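Local coordinates for transcription factor TAU subunit SFC1 (Schizosaccharomyces pombe, PDB 4BJI), which forms, within the TFIIIC complex, part of the tauA module that binds boxA promoter DNA of tRNA genes and helps recruit RNA polymerase III, at residues V10-P23 with K72-P86. Numbering follows the deposited sequence.
Sequences VWIITTNMGVESVP and KFALPYLSYLWTSGP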
loop_
_atom_site.group_PDB
_atom_site.type_symbol
_atom_site.label_atom_id
_atom_site.label_comp_id
_atom_site.label_asym_id
_atom_site.label_seq_id
_atom_site.Cartn_x
_atom_site.Cartn_y
_atom_site.Cartn_z
ATOM N N VAL A 10 11.597 -6.801 16.470
ATOM C CA VAL A 10 10.731 -5.650 16.664
ATOM C C VAL A 10 9.356 -6.062 17.235
ATOM O O VAL A 10 8.582 -5.191 17.661
ATOM C CB VAL A 10 10.557 -4.825 15.360
ATOM C CG1 VAL A 10 11.928 -4.451 14.774
ATOM C CG2 VAL A 10 9.715 -5.584 14.338
ATOM N N TRP A 11 9.045 -7.364 17.231
ATOM C CA TRP A 11 7.786 -7.854 17.795
ATOM C C TRP A 11 6.555 -7.321 17.020
ATOM O O TRP A 11 5.526 -6.961 17.582
ATOM C CB TRP A 11 7.703 -7.536 19.285
ATOM C CG TRP A 11 8.836 -8.193 20.030
ATOM C CD1 TRP A 11 9.864 -7.566 20.663
ATOM C CD2 TRP A 11 9.075 -9.594 20.151
ATOM N NE1 TRP A 11 10.721 -8.499 21.198
ATOM C CE2 TRP A 11 10.257 -9.752 20.893
ATOM C CE3 TRP A 11 8.395 -10.733 19.708
ATOM C CZ2 TRP A 11 10.772 -11.006 21.212
ATOM C CZ3 TRP A 11 8.907 -11.976 20.027
ATOM C CH2 TRP A 11 10.084 -12.103 20.768
ATOM N N ILE A 12 6.684 -7.270 15.699
ATOM C CA ILE A 12 5.554 -6.992 14.823
ATOM C C ILE A 12 4.687 -8.251 14.720
ATOM O O ILE A 12 5.197 -9.377 14.618
ATOM C CB ILE A 12 6.043 -6.545 13.435
ATOM C CG1 ILE A 12 4.883 -6.082 12.545
ATOM C CG2 ILE A 12 6.833 -7.670 12.754
ATOM C CD1 ILE A 12 4.310 -4.773 12.944
ATOM N N ILE A 13 3.382 -8.058 14.844
ATOM C CA ILE A 13 2.409 -9.118 14.605
ATOM C C ILE A 13 2.005 -9.100 13.155
ATOM O O ILE A 13 1.652 -8.036 12.636
ATOM C CB ILE A 13 1.156 -8.912 15.481
ATOM C CG1 ILE A 13 1.548 -8.895 16.962
ATOM C CG2 ILE A 13 0.112 -9.992 15.188
ATOM C CD1 ILE A 13 0.486 -8.337 17.853
ATOM N N THR A 14 2.129 -10.253 12.501
ATOM C CA THR A 14 1.772 -10.383 11.100
ATOM C C THR A 14 0.456 -11.117 10.930
ATOM O O THR A 14 0.077 -11.949 11.749
ATOM C CB THR A 14 2.846 -11.072 10.301
ATOM O OG1 THR A 14 3.031 -12.400 10.819
ATOM C CG2 THR A 14 4.137 -10.285 10.354
ATOM N N THR A 15 -0.248 -10.757 9.850
ATOM C CA THR A 15 -1.543 -11.343 9.483
ATOM C C THR A 15 -1.582 -11.741 8.012
ATOM O O THR A 15 -0.860 -11.225 7.174
ATOM C CB THR A 15 -2.743 -10.358 9.717
ATOM O OG1 THR A 15 -2.463 -9.106 9.118
ATOM C CG2 THR A 15 -3.013 -10.168 11.192
ATOM N N ASN A 16 -2.476 -12.683 7.717
ATOM C CA ASN A 16 -2.926 -12.914 6.349
ATOM C C ASN A 16 -4.451 -12.868 6.298
ATOM O O ASN A 16 -5.120 -12.722 7.318
ATOM C CB ASN A 16 -2.346 -14.219 5.806
ATOM C CG ASN A 16 -2.830 -15.452 6.558
ATOM O OD1 ASN A 16 -4.039 -15.672 6.724
ATOM N ND2 ASN A 16 -1.895 -16.287 6.967
HETATM N N MSE A 17 -4.993 -13.016 5.093
HETATM C CA MSE A 17 -6.420 -12.834 4.875
HETATM C C MSE A 17 -7.297 -13.854 5.577
HETATM O O MSE A 17 -8.511 -13.642 5.715
HETATM C CB MSE A 17 -6.739 -12.854 3.384
HETATM C CG MSE A 17 -6.267 -11.570 2.680
HETATM SE SE MSE A 17 -7.336 -9.997 3.133
HETATM C CE MSE A 17 -8.927 -10.526 2.197
ATOM N N GLY A 18 -6.701 -14.954 5.993
ATOM C CA GLY A 18 -7.441 -15.976 6.708
ATOM C C GLY A 18 -7.600 -15.760 8.200
ATOM O O GLY A 18 -8.316 -16.541 8.862
ATOM N N VAL A 19 -6.995 -14.722 8.756
ATOM C CA VAL A 19 -6.997 -14.525 10.222
ATOM C C VAL A 19 -8.428 -14.266 10.704
ATOM O O VAL A 19 -9.176 -13.515 10.088
ATOM C CB VAL A 19 -6.060 -13.371 10.638
ATOM C CG1 VAL A 19 -6.623 -11.952 10.257
ATOM C CG2 VAL A 19 -5.788 -13.445 12.144
ATOM N N GLU A 20 -8.828 -14.894 11.812
ATOM C CA GLU A 20 -10.210 -14.722 12.263
ATOM C C GLU A 20 -10.507 -13.274 12.690
ATOM O O GLU A 20 -11.469 -12.654 12.220
ATOM C CB GLU A 20 -10.524 -15.683 13.414
ATOM C CG GLU A 20 -12.001 -15.705 13.760
ATOM C CD GLU A 20 -12.320 -16.629 14.921
ATOM O OE1 GLU A 20 -11.657 -17.683 15.046
ATOM O OE2 GLU A 20 -13.227 -16.294 15.713
ATOM N N SER A 21 -9.677 -12.746 13.565
ATOM C CA SER A 21 -9.827 -11.392 14.080
ATOM C C SER A 21 -8.483 -10.690 13.965
ATOM O O SER A 21 -7.448 -11.277 14.287
ATOM C CB SER A 21 -10.256 -11.429 15.550
ATOM O OG SER A 21 -11.431 -12.199 15.723
ATOM N N VAL A 22 -8.482 -9.444 13.515
ATOM C CA VAL A 22 -7.232 -8.698 13.444
ATOM C C VAL A 22 -6.729 -8.302 14.844
ATOM O O VAL A 22 -7.491 -8.140 15.798
ATOM C CB VAL A 22 -7.328 -7.450 12.540
ATOM C CG1 VAL A 22 -7.785 -7.853 11.159
ATOM C CG2 VAL A 22 -8.254 -6.409 13.161
ATOM N N PRO A 23 -5.412 -8.112 14.968
ATOM C CA PRO A 23 -4.832 -7.718 16.241
ATOM C C PRO A 23 -5.430 -6.418 16.800
ATOM O O PRO A 23 -5.637 -5.465 16.040
ATOM C CB PRO A 23 -3.358 -7.499 15.876
ATOM C CG PRO A 23 -3.121 -8.389 14.717
ATOM C CD PRO A 23 -4.396 -8.305 13.915
ATOM N N LYS A 72 10.807 1.017 12.097
ATOM C CA LYS A 72 10.462 -0.387 12.248
ATOM C C LYS A 72 10.259 -0.833 13.705
ATOM O O LYS A 72 9.544 -1.802 13.967
ATOM C CB LYS A 72 11.484 -1.298 11.567
ATOM C CG LYS A 72 12.819 -1.361 12.226
ATOM C CD LYS A 72 13.668 -2.463 11.595
ATOM C CE LYS A 72 15.036 -2.454 12.194
ATOM N NZ LYS A 72 15.819 -3.615 11.696
ATOM N N PHE A 73 10.866 -0.104 14.636
ATOM C CA PHE A 73 10.694 -0.384 16.044
ATOM C C PHE A 73 9.445 0.272 16.641
ATOM O O PHE A 73 8.910 -0.183 17.642
ATOM C CB PHE A 73 11.938 0.113 16.815
ATOM C CG PHE A 73 13.221 -0.599 16.445
ATOM C CD1 PHE A 73 13.545 -1.794 17.019
ATOM C CD2 PHE A 73 14.073 -0.047 15.509
ATOM C CE1 PHE A 73 14.734 -2.461 16.665
ATOM C CE2 PHE A 73 15.248 -0.692 15.153
ATOM C CZ PHE A 73 15.570 -1.898 15.732
ATOM N N ALA A 74 9.006 1.374 16.029
ATOM C CA ALA A 74 7.844 2.137 16.502
ATOM C C ALA A 74 6.514 1.528 16.002
ATOM O O ALA A 74 5.520 1.506 16.739
ATOM C CB ALA A 74 7.963 3.594 16.036
ATOM N N LEU A 75 6.515 1.045 14.759
ATOM C CA LEU A 75 5.265 0.555 14.139
ATOM C C LEU A 75 4.559 -0.517 14.982
ATOM O O LEU A 75 3.343 -0.490 15.093
ATOM C CB LEU A 75 5.503 0.086 12.702
ATOM C CG LEU A 75 5.602 1.239 11.689
ATOM C CD1 LEU A 75 6.257 0.841 10.408
ATOM C CD2 LEU A 75 4.220 1.857 11.434
ATOM N N PRO A 76 5.315 -1.448 15.601
ATOM C CA PRO A 76 4.652 -2.514 16.356
ATOM C C PRO A 76 3.895 -2.051 17.594
ATOM O O PRO A 76 3.117 -2.802 18.199
ATOM C CB PRO A 76 5.835 -3.437 16.750
ATOM C CG PRO A 76 6.800 -3.265 15.676
ATOM C CD PRO A 76 6.747 -1.776 15.416
ATOM N N TYR A 77 4.118 -0.793 17.987
ATOM C CA TYR A 77 3.370 -0.238 19.098
ATOM C C TYR A 77 1.973 0.239 18.731
ATOM O O TYR A 77 1.147 0.474 19.608
ATOM C CB TYR A 77 4.138 0.933 19.743
ATOM C CG TYR A 77 5.290 0.477 20.615
ATOM C CD1 TYR A 77 6.551 0.259 20.088
ATOM C CD2 TYR A 77 5.088 0.209 21.960
ATOM C CE1 TYR A 77 7.604 -0.196 20.889
ATOM C CE2 TYR A 77 6.129 -0.242 22.763
ATOM C CZ TYR A 77 7.365 -0.438 22.212
ATOM O OH TYR A 77 8.387 -0.874 23.043
ATOM N N LEU A 78 1.705 0.362 17.423
ATOM C CA LEU A 78 0.457 0.931 16.933
ATOM C C LEU A 78 -0.262 0.113 15.873
ATOM O O LEU A 78 -1.412 0.400 15.583
ATOM C CB LEU A 78 0.708 2.307 16.318
ATOM C CG LEU A 78 1.306 3.356 17.234
ATOM C CD1 LEU A 78 1.607 4.587 16.434
ATOM C CD2 LEU A 78 0.378 3.663 18.404
ATOM N N SER A 79 0.418 -0.844 15.263
ATOM C CA SER A 79 -0.072 -1.460 14.036
ATOM C C SER A 79 0.394 -2.896 13.902
ATOM O O SER A 79 1.356 -3.296 14.571
ATOM C CB SER A 79 0.387 -0.646 12.816
ATOM O OG SER A 79 1.796 -0.719 12.632
ATOM N N TYR A 80 -0.274 -3.636 13.020
ATOM C CA TYR A 80 0.114 -4.988 12.630
ATOM C C TYR A 80 0.390 -4.990 11.119
ATOM O O TYR A 80 0.005 -4.048 10.415
ATOM C CB TYR A 80 -0.994 -5.996 13.007
ATOM C CG TYR A 80 -2.322 -5.789 12.311
ATOM C CD1 TYR A 80 -3.271 -4.886 12.794
ATOM C CD2 TYR A 80 -2.629 -6.478 11.154
ATOM C CE1 TYR A 80 -4.498 -4.703 12.133
ATOM C CE2 TYR A 80 -3.820 -6.287 10.484
ATOM C CZ TYR A 80 -4.760 -5.424 10.980
ATOM O OH TYR A 80 -5.935 -5.247 10.276
ATOM N N LEU A 81 1.023 -6.026 10.599
ATOM C CA LEU A 81 1.534 -6.052 9.242
ATOM C C LEU A 81 0.960 -7.203 8.430
ATOM O O LEU A 81 1.049 -8.356 8.852
ATOM C CB LEU A 81 3.056 -6.213 9.284
ATOM C CG LEU A 81 3.791 -6.415 7.967
ATOM C CD1 LEU A 81 3.655 -5.251 7.025
ATOM C CD2 LEU A 81 5.293 -6.704 8.231
ATOM N N TRP A 82 0.366 -6.910 7.288
ATOM C CA TRP A 82 -0.098 -7.967 6.377
ATOM C C TRP A 82 1.064 -8.559 5.602
ATOM O O TRP A 82 1.869 -7.809 5.038
ATOM C CB TRP A 82 -1.089 -7.388 5.371
ATOM C CG TRP A 82 -2.342 -6.877 6.008
ATOM C CD1 TRP A 82 -2.579 -5.612 6.430
ATOM C CD2 TRP A 82 -3.530 -7.626 6.324
ATOM N NE1 TRP A 82 -3.835 -5.507 6.968
ATOM C CE2 TRP A 82 -4.441 -6.739 6.928
ATOM C CE3 TRP A 82 -3.907 -8.968 6.162
ATOM C CZ2 TRP A 82 -5.697 -7.153 7.381
ATOM C CZ3 TRP A 82 -5.146 -9.369 6.596
ATOM C CH2 TRP A 82 -6.023 -8.474 7.215
ATOM N N THR A 83 1.180 -9.880 5.547
ATOM C CA THR A 83 2.296 -10.422 4.749
ATOM C C THR A 83 1.881 -11.011 3.423
ATOM O O THR A 83 2.725 -11.485 2.679
ATOM C CB THR A 83 3.111 -11.398 5.535
ATOM O OG1 THR A 83 2.219 -12.311 6.134
ATOM C CG2 THR A 83 3.878 -10.631 6.616
ATOM N N SER A 84 0.593 -10.948 3.089
ATOM C CA SER A 84 0.094 -11.379 1.794
ATOM C C SER A 84 -1.306 -10.788 1.619
ATOM O O SER A 84 -1.853 -10.213 2.558
ATOM C CB SER A 84 0.071 -12.897 1.724
ATOM O OG SER A 84 -0.726 -13.402 2.773
ATOM N N GLY A 85 -1.878 -10.978 0.434
ATOM C CA GLY A 85 -3.223 -10.521 0.158
ATOM C C GLY A 85 -3.262 -9.083 -0.357
ATOM O O GLY A 85 -2.203 -8.472 -0.636
ATOM N N PRO A 86 -4.460 -8.525 -0.476
ATOM C CA PRO A 86 -4.642 -7.209 -1.097
ATOM C C PRO A 86 -4.085 -6.067 -0.271
ATOM O O PRO A 86 -3.983 -4.945 -0.816
ATOM C CB PRO A 86 -6.165 -7.090 -1.270
ATOM C CG PRO A 86 -6.739 -8.015 -0.251
ATOM C CD PRO A 86 -5.737 -9.163 -0.130
HETATM O O HOH W 1 9.935 -2.730 18.421
HETATM O O HOH W 2 3.194 -5.475 18.289
HETATM O O HOH W 3 2.100 -5.634 15.658
HETATM O O HOH W 4 -3.470 -13.384 2.644
#
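Tyr80 lies between Pro23, Val22 and Thr15, and its side chain can be followed outward from the strand. CB packs on Pro23 CG at 3.6 Å. With chi1 at 63°, CG sits between the backbone N and carbonyl carbon, which lays one ring face against Pro23: the proline CD stands 3.6 Å from the ring centroid and 11° off the normal, a CH-pi contact over the face. Along one rim, CD2 and CE2 meet Thr15 OG1 near the ring plane. At the tip, CZ and OH touch Val22 CB and CG1, while the hydroxyl is hydrogen-bonded to Tyr96 O. Thr15 OG1 also stands over one face of the Trp82 indole, 3.3 Å from CE3. The indole edge faces Asn16 O and Met17 N, and its NE1 is bonded to Thr92 OG1.

Met17, a selenomethionine, folds back at chi2 and chi3; its SE reaches Pro86 CD at 3.7 Å and makes a Met-aromatic contact, 4.8 Å from the centroid of the Trp82 six-membered ring and 38° off its normal. The backbones pair in parallel. Leu81 N donates to Ile13 O, Thr15 N to Leu81 O and Thr83 N to Thr15 O, each at 2.9 Å, which adds edge strand 14-15 to 79-82 in the mixed four-stranded sheet of the TFIIIC-subunit HTH family region. From Val10 to Ile13, separate waters link Val10 O to Phe73 O, Trp11 O to Pro76 O and Ile13 N to Ser79 O.

The chemistry is thus divided: backbone bonds set the register and waters bridge where the chains separate, whereas apolar and CH-pi contacts hold the Tyr80 and Trp82 rings.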